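Lin1840 protein (Listeria innocua serovar 6a, PDB 4ZOC) probably hydrolyses terminal, non-reducing beta-D-glucosyl residues to release beta-D-glucose, as a family 3 glycoside hydrolase linked to beta-1,2-glucan metabolism. Local coordinates at residues A[266-271]-A[298-303]; A[459-464]-A[499-504]; A[605-610]-A[638-643]. The protein carries 2 engineered substitutions. All coordinates share one frame; numbering follows the deposited sequence. Where two conformers were deposited one is given.

Contact 1 of 3, residues A[266-271]-A[298-303]; sequences VLISAW and VDLEMM. Engineered in segment 266-271: Ala270 (natural residue Asp). With BGC (beta-D-glucopyranose), chain G.
The indole of Trp271 is sandwiched between Met303 and a glucose. C1 of the sugar stands 3.7 Å above the ring plane of Trp271, over its centre, while on the opposite face CB of Met303 makes a CH-pi contact 3.9 Å from the centroid of the six-membered ring. Met303, bent at chi2 and chi3, lies alongside the indole. The sulfur of Met302 adds an oblique Met-aromatic contact and also reaches the tryptophan's backbone, SD lying 3.5 Å from Trp271 N. Beyond that sulfur, CE of Met302 meets CD1 of Ile268 at 3.5 Å, and CD1 of Ile268 also touches the CD2 branch of Leu300. One step further from the sugar the backbones are pinned. Ser269 OG sits between its own N and carbonyl carbon (chi1 80°), where it accepts a nearly straight bond from Met302 N at 2.9 Å and donates to Ala270 O; Ala270 is an engineered residue, Asp in the natural sequence. Ser269 N in turn binds Leu300 O with an angle of 171° at the hydrogen. At the far end Asp299 OD2 takes Leu267 N from above the carboxylate plane at 3.0 Å, and Asp299 N returns a bond to Leu267 O. Salt bridges to Arg258 and Arg331 hold that carboxylate. Strands 266-268 and 301-302 are the seventh and eighth of a TIM barrel, and their meeting closes the cylinder; Trp271, which follows strand seven, stands in the sugar pocket.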
ATOM      1  N   VAL A 266     -31.216   0.280  10.318  1.00 10.33           N
ATOM      2  CA  VAL A 266     -30.413  -0.223  11.401  1.00  9.24           C
ATOM      3  C   VAL A 266     -28.944  -0.210  10.921  1.00 10.04           C
ATOM      4  O   VAL A 266     -28.641  -0.765   9.887  1.00  9.43           O
ATOM      5  CB  VAL A 266     -30.882  -1.607  11.859  1.00  8.70           C
ATOM      6  CG1 VAL A 266     -29.879  -2.269  12.827  1.00  9.99           C
ATOM      7  CG2 VAL A 266     -32.298  -1.489  12.494  1.00  9.86           C
ATOM      8  N   LEU A 267     -28.074   0.437  11.706  1.00  9.65           N
ATOM      9  CA  LEU A 267     -26.616   0.283  11.553  1.00  8.81           C
ATOM     10  C   LEU A 267     -26.188  -0.733  12.636  1.00  8.78           C
ATOM     11  O   LEU A 267     -26.369  -0.491  13.881  1.00 12.67           O
ATOM     12  CB  LEU A 267     -25.925   1.657  11.657  1.00  9.58           C
ATOM     13  CG  LEU A 267     -24.392   1.663  11.544  1.00  9.62           C
ATOM     14  CD1 LEU A 267     -23.940   1.136  10.171  1.00 10.20           C
ATOM     15  CD2 LEU A 267     -23.834   3.004  11.835  1.00 10.11           C
ATOM     16  N   ILE A 268     -25.715  -1.907  12.209  1.00  6.96           N
ATOM     17  CA  ILE A 268     -25.252  -2.984  13.108  1.00  7.57           C
ATOM     18  C   ILE A 268     -23.735  -3.024  13.078  1.00  8.49           C
ATOM     19  O   ILE A 268     -23.100  -2.783  12.030  1.00  8.76           O
ATOM     20  CB  ILE A 268     -25.882  -4.391  12.651  1.00  7.01           C
ATOM     21  CG1 ILE A 268     -25.519  -5.504  13.667  1.00  7.26           C
ATOM     22  CG2 ILE A 268     -25.457  -4.757  11.224  1.00  7.68           C
ATOM     23  CD1 ILE A 268     -26.080  -6.925  13.290  1.00  6.30           C
ATOM     24  N   SER A 269     -23.136  -3.265  14.221  1.00  8.86           N
ATOM     25  CA  SER A 269     -21.714  -3.471  14.292  1.00  9.26           C
ATOM     26  C   SER A 269     -21.301  -4.743  13.659  1.00  6.87           C
ATOM     27  O   SER A 269     -22.018  -5.739  13.714  1.00  8.21           O
ATOM     28  CB  SER A 269     -21.206  -3.429  15.751  1.00  9.98           C
ATOM     29  OG  SER A 269     -21.414  -4.652  16.484  1.00  8.89           O
ATOM     30  N   ALA A 270     -20.095  -4.758  13.073  1.00  5.97           N
ATOM     31  CA  ALA A 270     -19.417  -6.011  12.845  1.00  7.10           C
ATOM     32  C   ALA A 270     -19.189  -6.710  14.212  1.00  8.10           C
ATOM     33  O   ALA A 270     -19.318  -6.055  15.308  1.00  8.40           O
ATOM     34  CB  ALA A 270     -18.130  -5.792  12.069  1.00  7.90           C
ATOM     35  N   TRP A 271     -18.815  -8.011  14.203  1.00  7.36           N
ATOM     36  CA  TRP A 271     -18.720  -8.775  15.426  1.00  7.95           C
ATOM     37  C   TRP A 271     -17.701  -8.197  16.401  1.00  8.62           C
ATOM     38  O   TRP A 271     -16.540  -8.113  16.104  1.00  9.25           O
ATOM     39  CB  TRP A 271     -18.396 -10.214  15.162  1.00  8.28           C
ATOM     40  CG  TRP A 271     -18.371 -11.142  16.375  1.00 11.38           C
ATOM     41  CD1 TRP A 271     -17.498 -11.103  17.413  1.00 13.08           C
ATOM     42  CD2 TRP A 271     -19.227 -12.258  16.622  1.00 11.14           C
ATOM     43  NE1 TRP A 271     -17.727 -12.123  18.279  1.00 17.07           N
ATOM     44  CE2 TRP A 271     -18.779 -12.864  17.810  1.00 13.81           C
ATOM     45  CE3 TRP A 271     -20.224 -12.882  15.891  1.00 15.11           C
ATOM     46  CZ2 TRP A 271     -19.376 -14.018  18.338  1.00 16.75           C
ATOM     47  CZ3 TRP A 271     -20.849 -13.992  16.434  1.00 15.12           C
ATOM     48  CH2 TRP A 271     -20.395 -14.574  17.616  1.00 18.53           C
ATOM     49  N   VAL A 298     -24.667   3.704  15.839  1.00 10.66           N
ATOM     50  CA  VAL A 298     -24.667   2.242  15.793  1.00  9.58           C
ATOM     51  C   VAL A 298     -25.875   1.821  16.636  1.00  9.19           C
ATOM     52  O   VAL A 298     -25.940   2.149  17.801  1.00 11.31           O
ATOM     53  CB  VAL A 298     -23.364   1.623  16.366  1.00  8.95           C
ATOM     54  CG1 VAL A 298     -23.500   0.119  16.428  1.00  9.91           C
ATOM     55  CG2 VAL A 298     -22.161   1.980  15.507  1.00  9.72           C
ATOM     56  N   ASP A 299     -26.795   1.112  16.012  1.00  8.15           N
ATOM     57  CA  ASP A 299     -28.042   0.719  16.650  1.00 10.11           C
ATOM     58  C   ASP A 299     -28.006  -0.588  17.363  1.00 10.58           C
ATOM     59  O   ASP A 299     -28.857  -0.844  18.215  1.00 12.55           O
ATOM     60  CB  ASP A 299     -29.146   0.689  15.637  1.00  9.69           C
ATOM     61  CG  ASP A 299     -29.310   2.033  14.946  1.00 10.58           C
ATOM     62  OD1 ASP A 299     -29.196   3.091  15.640  1.00 11.94           O
ATOM     63  OD2 ASP A 299     -29.642   2.023  13.750  1.00 11.05           O
ATOM     64  N   LEU A 300     -27.083  -1.465  16.961  1.00 10.07           N
ATOM     65  CA  LEU A 300     -27.153  -2.903  17.357  1.00  8.39           C
ATOM     66  C   LEU A 300     -25.763  -3.435  17.517  1.00  8.64           C
ATOM     67  O   LEU A 300     -25.009  -3.433  16.529  1.00  9.08           O
ATOM     68  CB  LEU A 300     -27.953  -3.662  16.280  1.00  8.66           C
ATOM     69  CG  LEU A 300     -28.260  -5.139  16.549  1.00 10.04           C
ATOM     70  CD1 LEU A 300     -28.898  -5.402  17.935  1.00 10.34           C
ATOM     71  CD2 LEU A 300     -29.041  -5.746  15.365  1.00 10.30           C
ATOM     72  N   GLU A 301     -25.429  -3.840  18.736  1.00  8.33           N
ATOM     73  CA  GLU A 301     -24.120  -4.310  19.131  1.00  9.08           C
ATOM     74  C   GLU A 301     -24.064  -5.818  18.997  1.00  9.35           C
ATOM     75  O   GLU A 301     -24.800  -6.544  19.669  1.00 10.54           O
ATOM     76  CB  GLU A 301     -23.797  -3.889  20.560  1.00  9.58           C
ATOM     77  CG  GLU A 301     -22.423  -4.373  21.037  1.00  9.66           C
ATOM     78  CD  GLU A 301     -21.955  -3.743  22.262  1.00  8.87           C
ATOM     79  OE1 GLU A 301     -22.760  -3.035  22.899  1.00  9.81           O
ATOM     80  OE2 GLU A 301     -20.776  -4.008  22.635  1.00 10.60           O
ATOM     81  N   MET A 302     -23.213  -6.269  18.064  1.00 10.28           N
ATOM     82  CA  MET A 302     -23.163  -7.671  17.761  1.00  7.93           C
ATOM     83  C   MET A 302     -22.242  -8.431  18.743  1.00  8.76           C
ATOM     84  O   MET A 302     -20.996  -8.377  18.646  1.00  7.41           O
ATOM     85  CB  MET A 302     -22.638  -7.860  16.328  1.00  8.41           C
ATOM     86  CG  MET A 302     -22.563  -9.324  15.929  1.00  9.65           C
ATOM     87  SD  MET A 302     -21.943  -9.677  14.259  1.00  9.51           S
ATOM     88  CE  MET A 302     -23.192  -8.924  13.209  1.00  8.41           C
ATOM     89  N   MET A 303     -22.852  -9.121  19.733  1.00  9.31           N
ATOM     90  CA  MET A 303     -22.107 -10.100  20.617  1.00  9.90           C
ATOM     91  C   MET A 303     -21.047  -9.576  21.560  1.00  9.29           C
ATOM     92  O   MET A 303     -20.211 -10.282  22.068  1.00 10.89           O
ATOM     93  CB  MET A 303     -21.602 -11.242  19.778  1.00 11.18           C
ATOM     94  CG  MET A 303     -22.686 -12.305  19.584  1.00 11.83           C
ATOM     95  SD  MET A 303     -23.212 -13.090  21.162  1.00 13.61           S
ATOM     96  CE  MET A 303     -21.790 -14.126  21.511  1.00 14.27           C
TER
HETATM   97  C2  BGC G 801     -15.693 -15.091  15.755  1.00 15.65           C
HETATM   98  C3  BGC G 801     -15.367 -13.607  15.374  1.00 16.23           C
HETATM   99  C4  BGC G 801     -15.639 -13.292  13.857  1.00 14.35           C
HETATM  100  C5  BGC G 801     -17.069 -13.794  13.558  1.00 15.35           C
HETATM  101  C6  BGC G 801     -17.378 -13.512  12.122  1.00 15.55           C
HETATM  102  C1  BGC G 801     -17.112 -15.346  15.392  1.00 16.17           C
HETATM  103  O1  BGC G 801     -17.508 -16.679  15.797  1.00 19.65           O
HETATM  104  O2  BGC G 801     -15.502 -15.334  17.145  1.00 21.38           O
HETATM  105  O3  BGC G 801     -14.002 -13.312  15.735  1.00 19.15           O
HETATM  106  O4  BGC G 801     -15.410 -11.877  13.498  1.00 11.67           O
HETATM  107  O5  BGC G 801     -17.265 -15.180  13.990  1.00 15.20           O
HETATM  108  O6  BGC G 801     -16.520 -14.331  11.332  1.00 18.49           O

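Contact 2 of 3, residues A[459-464]-A[499-504]; sequences VVVLAL and PVVITL
Val460 O receives the N-H of Val501 at 2.8 Å, nearly in line with the carbonyl, and the CA of Val500 approaches the same oxygen at 3.4 Å in a CA-H...O contact. This double grip recurs along the pair. Val501 O takes Leu462 N, with an angle of 173° at the hydrogen, together with the CA of Val461. Leu462 O accepts Thr503 N, which is tilted 31° from the carbonyl plane, while CA of Ile502 comes within 3.2 Å of that oxygen. Further bonds join Val460 N to Pro499 O and Leu464 N to Thr503 O, the latter longer at 3.2 Å. The register is parallel and unbroken from Val460 with Val500 to Leu464 with Leu504.

Side chains alternate between two faces. On one, Leu462 and Ile502 lie side by side, CD2 against CG1 at 3.8 Å; with CG1 of Ile502 anti to the carbonyl carbon (chi1 -75°), its other branch, CG2, is left anti to the backbone N and meets CD1 of Leu464 at 3.8 Å. Thus one isoleucine packs against two leucines. On the other face Val461 divides its methyls, CG2 to CG1 of Val501 and CG1 to CG2 of Thr503. The hydroxyl of Thr503 turns to Ala463 instead, OG1 lying 3.5 Å from its CB, and this buried oxygen has no polar partner in the model.

Helix 484-494 covers the first face, Val493 touching Val460 and Val500 and Leu489 touching Leu462. Strand 459-465, this helix and strand 500-505 form a beta-alpha-beta crossover, the repeating element of an alpha/beta sandwich such as the C-terminal domain of family 3 glycosidases.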
ATOM      1  N   VAL A 459      -4.920 -37.310 -21.954  1.00 13.88           N
ATOM      2  CA  VAL A 459      -4.826 -35.893 -21.515  1.00 12.72           C
ATOM      3  C   VAL A 459      -4.897 -35.895 -19.994  1.00 13.47           C
ATOM      4  O   VAL A 459      -5.441 -36.847 -19.335  1.00 13.53           O
ATOM      5  CB  VAL A 459      -5.971 -35.021 -22.064  1.00 16.85           C
ATOM      6  CG1 VAL A 459      -5.986 -35.045 -23.586  1.00 21.51           C
ATOM      7  CG2 VAL A 459      -7.281 -35.525 -21.552  1.00 15.48           C
ATOM      8  N   VAL A 460      -4.354 -34.836 -19.396  1.00 10.62           N
ATOM      9  CA  VAL A 460      -4.276 -34.747 -17.976  1.00 10.58           C
ATOM     10  C   VAL A 460      -5.098 -33.567 -17.580  1.00  8.76           C
ATOM     11  O   VAL A 460      -4.982 -32.499 -18.160  1.00  8.91           O
ATOM     12  CB  VAL A 460      -2.859 -34.516 -17.496  1.00 10.59           C
ATOM     13  CG1 VAL A 460      -2.748 -34.471 -15.980  1.00  9.23           C
ATOM     14  CG2 VAL A 460      -1.893 -35.551 -18.104  1.00 11.61           C
ATOM     15  N   VAL A 461      -6.004 -33.802 -16.658  1.00  7.92           N
ATOM     16  CA  VAL A 461      -6.709 -32.732 -15.982  1.00  7.34           C
ATOM     17  C   VAL A 461      -6.009 -32.654 -14.597  1.00  8.32           C
ATOM     18  O   VAL A 461      -6.201 -33.560 -13.714  1.00  9.37           O
ATOM     19  CB  VAL A 461      -8.239 -33.019 -15.822  1.00  7.98           C
ATOM     20  CG1 VAL A 461      -8.883 -31.924 -14.937  1.00  7.25           C
ATOM     21  CG2 VAL A 461      -9.013 -33.077 -17.088  1.00  8.51           C
ATOM     22  N   LEU A 462      -5.266 -31.550 -14.362  1.00  7.70           N
ATOM     23  CA  LEU A 462      -4.430 -31.365 -13.199  1.00  7.54           C
ATOM     24  C   LEU A 462      -5.247 -30.419 -12.335  1.00  7.02           C
ATOM     25  O   LEU A 462      -5.400 -29.239 -12.647  1.00  6.36           O
ATOM     26  CB  LEU A 462      -3.118 -30.731 -13.590  1.00  8.70           C
ATOM     27  CG  LEU A 462      -2.186 -30.381 -12.433  1.00 10.42           C
ATOM     28  CD1 LEU A 462      -1.912 -31.535 -11.448  1.00 10.71           C
ATOM     29  CD2 LEU A 462      -0.817 -29.913 -12.953  1.00 13.02           C
ATOM     30  N   ALA A 463      -5.811 -30.945 -11.276  1.00  7.48           N
ATOM     31  CA  ALA A 463      -6.726 -30.172 -10.431  1.00  6.87           C
ATOM     32  C   ALA A 463      -5.992 -29.676  -9.209  1.00  6.90           C
ATOM     33  O   ALA A 463      -5.660 -30.468  -8.247  1.00  6.37           O
ATOM     34  CB  ALA A 463      -7.966 -31.038 -10.060  1.00  7.03           C
ATOM     35  N   LEU A 464      -5.714 -28.379  -9.225  1.00  6.98           N
ATOM     36  CA  LEU A 464      -4.963 -27.698  -8.173  1.00  6.46           C
ATOM     37  C   LEU A 464      -5.795 -26.721  -7.391  1.00  6.59           C
ATOM     38  O   LEU A 464      -6.802 -26.182  -7.866  1.00  6.63           O
ATOM     39  CB  LEU A 464      -3.825 -26.872  -8.784  1.00  7.09           C
ATOM     40  CG  LEU A 464      -2.862 -27.664  -9.703  1.00  7.23           C
ATOM     41  CD1 LEU A 464      -1.816 -26.700 -10.288  1.00  8.02           C
ATOM     42  CD2 LEU A 464      -2.236 -28.777  -8.920  1.00 10.04           C
ATOM     43  N   PRO A 499      -0.902 -33.693 -23.109  1.00 11.26           N
ATOM     44  CA  PRO A 499      -1.462 -32.315 -22.905  1.00 11.59           C
ATOM     45  C   PRO A 499      -2.119 -32.198 -21.554  1.00 11.05           C
ATOM     46  O   PRO A 499      -2.718 -33.177 -21.047  1.00 10.82           O
ATOM     47  CB  PRO A 499      -2.508 -32.157 -23.999  1.00 13.90           C
ATOM     48  CG  PRO A 499      -2.263 -33.316 -24.984  1.00 16.56           C
ATOM     49  CD  PRO A 499      -1.455 -34.378 -24.307  1.00 11.01           C
ATOM     50  N   VAL A 500      -1.947 -31.035 -20.950  1.00 10.62           N
ATOM     51  CA  VAL A 500      -2.419 -30.793 -19.579  1.00  9.44           C
ATOM     52  C   VAL A 500      -3.395 -29.616 -19.559  1.00  7.30           C
ATOM     53  O   VAL A 500      -3.078 -28.530 -20.083  1.00  7.74           O
ATOM     54  CB  VAL A 500      -1.246 -30.457 -18.709  1.00  9.96           C
ATOM     55  CG1 VAL A 500      -1.694 -30.114 -17.279  1.00  9.40           C
ATOM     56  CG2 VAL A 500      -0.179 -31.519 -18.729  1.00 10.25           C
ATOM     57  N   VAL A 501      -4.587 -29.816 -18.981  1.00  8.22           N
ATOM     58  CA  VAL A 501      -5.456 -28.717 -18.577  1.00  8.95           C
ATOM     59  C   VAL A 501      -5.370 -28.611 -17.046  1.00  9.20           C
ATOM     60  O   VAL A 501      -5.552 -29.596 -16.305  1.00  9.82           O
ATOM     61  CB  VAL A 501      -6.896 -28.796 -19.098  1.00 11.59           C
ATOM     62  CG1 VAL A 501      -7.544 -30.113 -18.873  1.00 15.65           C
ATOM     63  CG2 VAL A 501      -7.749 -27.693 -18.489  1.00 12.24           C
ATOM     64  N   ILE A 502      -5.072 -27.421 -16.548  1.00 10.00           N
ATOM     65  CA  ILE A 502      -5.088 -27.163 -15.111  1.00  7.41           C
ATOM     66  C   ILE A 502      -6.462 -26.565 -14.759  1.00  6.99           C
ATOM     67  O   ILE A 502      -6.922 -25.546 -15.376  1.00  7.70           O
ATOM     68  CB  ILE A 502      -3.943 -26.226 -14.650  1.00  7.24           C
ATOM     69  CG1 ILE A 502      -2.617 -26.977 -14.638  1.00  8.01           C
ATOM     70  CG2 ILE A 502      -4.157 -25.746 -13.183  1.00  7.40           C
ATOM     71  CD1 ILE A 502      -1.326 -26.148 -14.449  1.00  8.96           C
ATOM     72  N   THR A 503      -7.144 -27.182 -13.803  1.00  6.32           N
ATOM     73  CA  THR A 503      -8.423 -26.648 -13.347  1.00  7.16           C
ATOM     74  C   THR A 503      -8.095 -26.150 -11.962  1.00  7.06           C
ATOM     75  O   THR A 503      -7.781 -26.903 -11.118  1.00  8.05           O
ATOM     76  CB  THR A 503      -9.538 -27.749 -13.285  1.00  7.14           C
ATOM     77  OG1 THR A 503      -9.021 -28.861 -12.606  1.00  7.43           O
ATOM     78  CG2 THR A 503      -9.919 -28.255 -14.633  1.00  7.51           C
ATOM     79  N   LEU A 504      -8.119 -24.824 -11.774  1.00  8.70           N
ATOM     80  CA  LEU A 504      -7.721 -24.176 -10.567  1.00  6.90           C
ATOM     81  C   LEU A 504      -8.897 -23.754  -9.706  1.00  7.10           C
ATOM     82  O   LEU A 504      -9.829 -23.121 -10.166  1.00  8.02           O
ATOM     83  CB  LEU A 504      -6.817 -22.962 -10.895  1.00  6.96           C
ATOM     84  CG  LEU A 504      -6.205 -22.184  -9.711  1.00  7.99           C
ATOM     85  CD1 LEU A 504      -5.157 -22.989  -8.994  1.00  7.57           C
ATOM     86  CD2 LEU A 504      -5.555 -20.905 -10.275  1.00 10.82           C
TER

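Contact 3 of 3, residues A[605-610]-A[638-643]; sequences SEFELK and GKEVIQ
With CG anti to its carbonyl carbon (chi1 -57°), Phe607 turns its ring to Glu640, whose own CG is anti to the backbone N before the chain bends at chi2. The ring is thereby set with its centre beneath CB of Glu640, a CH-pi contact 3.6 Å from the centroid of the Phe607 ring and only 5° off the normal. The bend carries Glu640 OE1 back to CD2 of Phe607 at 3.3 Å, with the carboxylate plane turned 61° from the ring. The other oxygen, Glu640 OE2, uses its anti lone pair for Val641 N at 2.8 Å and forms a salt bridge with Lys549, which fixes the acid's rotation. At the ring's edge lies the carbonyl carbon of Gly638, 3.9 Å from CZ of Phe607. Ser605 OG rests 3.6 Å from the CA of Gly638 and is hydrogen-bonded to Ile636 O. Farther along, Leu609 CD2 and Ile642 CG1 touch at 4.0 Å, the two side chains sliding past each other in opposite directions.

No hydrogen bond joins the segments, whose strand axes lie 9.3 Å apart: they belong to two sheets packed face to face in the fibronectin type III-like region. Strand 607-611 pairs antiparallel with strand 624-632, whose Ile630 touches Leu609, Glu640 and Ile642, while strand 638-648 lies between strands 699-706 and 659-668.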
ATOM      1  N   SER A 605     -15.486 -19.713 -28.749  1.00 10.85           N
ATOM      2  CA  SER A 605     -16.002 -19.028 -29.882  1.00 10.73           C
ATOM      3  C   SER A 605     -15.040 -17.857 -30.251  1.00 11.49           C
ATOM      4  O   SER A 605     -14.035 -17.564 -29.565  1.00 15.67           O
ATOM      5  CB  SER A 605     -17.366 -18.443 -29.536  1.00 10.10           C
ATOM      6  OG  SER A 605     -18.289 -19.350 -29.046  1.00 11.38           O
ATOM      7  N   GLU A 606     -15.377 -17.177 -31.316  1.00 11.88           N
ATOM      8  CA  GLU A 606     -14.651 -15.970 -31.764  1.00 12.81           C
ATOM      9  C   GLU A 606     -15.695 -14.914 -32.121  1.00 12.52           C
ATOM     10  O   GLU A 606     -16.734 -15.216 -32.698  1.00 14.39           O
ATOM     11  CB  GLU A 606     -13.929 -16.314 -33.038  1.00 15.93           C
ATOM     12  CG  GLU A 606     -12.485 -16.640 -33.099  1.00 24.56           C
ATOM     13  CD  GLU A 606     -11.987 -16.306 -34.531  1.00 36.18           C
ATOM     14  OE1 GLU A 606     -12.428 -16.972 -35.468  1.00 42.35           O
ATOM     15  OE2 GLU A 606     -11.214 -15.335 -34.783  1.00 49.79           O
ATOM     16  N   PHE A 607     -15.433 -13.667 -31.787  1.00 11.68           N
ATOM     17  CA  PHE A 607     -16.431 -12.616 -31.975  1.00 13.19           C
ATOM     18  C   PHE A 607     -15.840 -11.453 -32.689  1.00 14.11           C
ATOM     19  O   PHE A 607     -14.673 -11.261 -32.689  1.00 17.21           O
ATOM     20  CB  PHE A 607     -16.936 -12.111 -30.631  1.00 12.38           C
ATOM     21  CG  PHE A 607     -17.521 -13.204 -29.758  1.00 11.72           C
ATOM     22  CD1 PHE A 607     -18.876 -13.578 -29.868  1.00 12.27           C
ATOM     23  CD2 PHE A 607     -16.734 -13.833 -28.827  1.00 10.00           C
ATOM     24  CE1 PHE A 607     -19.406 -14.588 -29.115  1.00  9.42           C
ATOM     25  CE2 PHE A 607     -17.252 -14.890 -28.074  1.00 11.69           C
ATOM     26  CZ  PHE A 607     -18.591 -15.215 -28.186  1.00 10.79           C
ATOM     27  N   GLU A 608     -16.706 -10.666 -33.319  0.50 16.85           N
ATOM     28  CA  GLU A 608     -16.295  -9.429 -33.950  0.50 17.34           C
ATOM     29  C   GLU A 608     -17.191  -8.331 -33.463  0.50 14.72           C
ATOM     30  O   GLU A 608     -18.416  -8.522 -33.393  0.50 16.87           O
ATOM     31  CB  GLU A 608     -16.421  -9.561 -35.443  0.50 19.24           C
ATOM     32  CG  GLU A 608     -15.092  -9.637 -36.164  0.50 24.39           C
ATOM     33  CD  GLU A 608     -15.283  -9.424 -37.652  0.50 32.89           C
ATOM     34  OE1 GLU A 608     -14.574  -8.567 -38.231  0.50 33.75           O
ATOM     35  OE2 GLU A 608     -16.188 -10.091 -38.217  0.50 32.25           O
ATOM     36  N   LEU A 609     -16.604  -7.200 -33.103  1.00 15.02           N
ATOM     37  CA  LEU A 609     -17.397  -6.094 -32.584  1.00 15.88           C
ATOM     38  C   LEU A 609     -17.220  -4.889 -33.491  1.00 15.59           C
ATOM     39  O   LEU A 609     -16.125  -4.608 -33.901  1.00 19.39           O
ATOM     40  CB  LEU A 609     -16.923  -5.711 -31.165  1.00 16.69           C
ATOM     41  CG  LEU A 609     -17.389  -6.578 -30.029  1.00 18.59           C
ATOM     42  CD1 LEU A 609     -16.732  -7.960 -30.036  1.00 18.94           C
ATOM     43  CD2 LEU A 609     -17.200  -5.788 -28.753  1.00 20.76           C
ATOM     44  N   LYS A 610     -18.278  -4.140 -33.725  1.00 16.43           N
ATOM     45  CA  LYS A 610     -18.252  -2.884 -34.446  1.00 19.64           C
ATOM     46  C   LYS A 610     -19.063  -1.849 -33.668  1.00 13.88           C
ATOM     47  O   LYS A 610     -20.217  -2.070 -33.375  1.00 17.00           O
ATOM     48  CB  LYS A 610     -18.882  -3.085 -35.860  1.00 24.32           C
ATOM     49  CG  LYS A 610     -19.027  -1.835 -36.718  1.00 38.64           C
ATOM     50  CD  LYS A 610     -17.747  -1.572 -37.524  1.00 46.80           C
ATOM     51  CE  LYS A 610     -17.654  -0.150 -38.044  1.00 53.24           C
ATOM     52  NZ  LYS A 610     -16.312   0.041 -38.655  1.00 52.41           N
ATOM     53  N   GLY A 638     -21.698 -19.053 -28.043  1.00 12.34           N
ATOM     54  CA  GLY A 638     -20.994 -18.591 -26.870  1.00 11.85           C
ATOM     55  C   GLY A 638     -21.435 -17.248 -26.469  1.00 12.20           C
ATOM     56  O   GLY A 638     -22.245 -16.616 -27.173  1.00 14.40           O
ATOM     57  N   LYS A 639     -20.949 -16.823 -25.307  1.00 10.68           N
ATOM     58  CA  LYS A 639     -21.192 -15.514 -24.773  1.00 12.26           C
ATOM     59  C   LYS A 639     -19.909 -14.666 -24.697  1.00  9.54           C
ATOM     60  O   LYS A 639     -18.825 -15.139 -24.370  1.00 11.32           O
ATOM     61  CB  LYS A 639     -21.790 -15.654 -23.352  1.00 13.11           C
ATOM     62  CG  LYS A 639     -23.187 -16.240 -23.349  1.00 12.28           C
ATOM     63  CD  LYS A 639     -23.558 -16.796 -22.010  1.00 14.74           C
ATOM     64  CE  LYS A 639     -24.872 -17.534 -22.089  1.00 17.63           C
ATOM     65  NZ  LYS A 639     -25.216 -17.791 -20.687  1.00 28.89           N
ATOM     66  N   GLU A 640     -20.048 -13.389 -24.996  1.00 10.08           N
ATOM     67  CA  GLU A 640     -18.961 -12.447 -24.926  1.00  9.91           C
ATOM     68  C   GLU A 640     -19.417 -11.316 -24.006  1.00 10.87           C
ATOM     69  O   GLU A 640     -20.619 -10.980 -23.924  1.00 14.32           O
ATOM     70  CB  GLU A 640     -18.675 -11.871 -26.338  1.00 10.60           C
ATOM     71  CG  GLU A 640     -17.520 -10.864 -26.419  1.00 11.52           C
ATOM     72  CD  GLU A 640     -16.196 -11.424 -25.892  1.00 12.78           C
ATOM     73  OE1 GLU A 640     -15.293 -11.851 -26.651  1.00 13.46           O
ATOM     74  OE2 GLU A 640     -16.062 -11.453 -24.642  1.00 11.77           O
ATOM     75  N   VAL A 641     -18.468 -10.700 -23.313  1.00 11.98           N
ATOM     76  CA  VAL A 641     -18.760  -9.540 -22.412  1.00 10.53           C
ATOM     77  C   VAL A 641     -18.249  -8.308 -23.087  1.00 10.17           C
ATOM     78  O   VAL A 641     -17.037  -8.035 -23.091  1.00 11.02           O
ATOM     79  CB  VAL A 641     -18.183  -9.717 -20.960  1.00 10.51           C
ATOM     80  CG1 VAL A 641     -18.520  -8.502 -20.070  1.00 10.72           C
ATOM     81  CG2 VAL A 641     -18.737 -10.955 -20.351  1.00 11.98           C
ATOM     82  N   ILE A 642     -19.198  -7.522 -23.638  1.00 10.43           N
ATOM     83  CA  ILE A 642     -18.852  -6.203 -24.225  1.00 11.27           C
ATOM     84  C   ILE A 642     -18.645  -5.253 -23.041  1.00 10.19           C
ATOM     85  O   ILE A 642     -19.484  -5.214 -22.143  1.00 11.28           O
ATOM     86  CB  ILE A 642     -19.939  -5.652 -25.127  1.00 11.07           C
ATOM     87  CG1 ILE A 642     -20.226  -6.655 -26.264  1.00 14.46           C
ATOM     88  CG2 ILE A 642     -19.587  -4.252 -25.552  1.00 12.40           C
ATOM     89  CD1 ILE A 642     -21.474  -6.391 -27.128  1.00 16.59           C
ATOM     90  N   GLN A 643     -17.512  -4.555 -23.031  1.00  9.60           N
ATOM     91  CA  GLN A 643     -17.118  -3.594 -21.986  1.00  8.80           C
ATOM     92  C   GLN A 643     -16.917  -2.223 -22.590  1.00  9.28           C
ATOM     93  O   GLN A 643     -16.255  -2.111 -23.628  1.00 10.69           O
ATOM     94  CB  GLN A 643     -15.822  -4.046 -21.288  1.00  9.23           C
ATOM     95  CG  GLN A 643     -15.975  -5.435 -20.681  1.00  9.34           C
ATOM     96  CD  GLN A 643     -14.717  -6.197 -20.515  1.00  9.31           C
ATOM     97  OE1 GLN A 643     -13.701  -5.684 -20.057  1.00 10.76           O
ATOM     98  NE2 GLN A 643     -14.781  -7.447 -20.832  1.00 12.05           N
TER

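Overall arrangement
The three contacts illustrate how one chain joins strands differently according to fold. Contacts 1 and 2 are buried and pair neighbouring backbones within a barrel and a sheet; contact 3 is partly buried and joins two separate sheets without any hydrogen bond between the segments, mostly through side chains. Contact 2 is almost wholly apolar beyond its regular backbone bonds, whereas contact 1 has a single bridge supplemented by serine and aspartate and ends at a sugar. In contact 3 a phenyl ring packed on a glutamate's aliphatic CB stands where the others have backbone pairing. Contact 1 lies across the chain's centre from the others, about 45 Å from each between centres; contacts 2 and 3 are nearer, about 26 Å, yet do not touch.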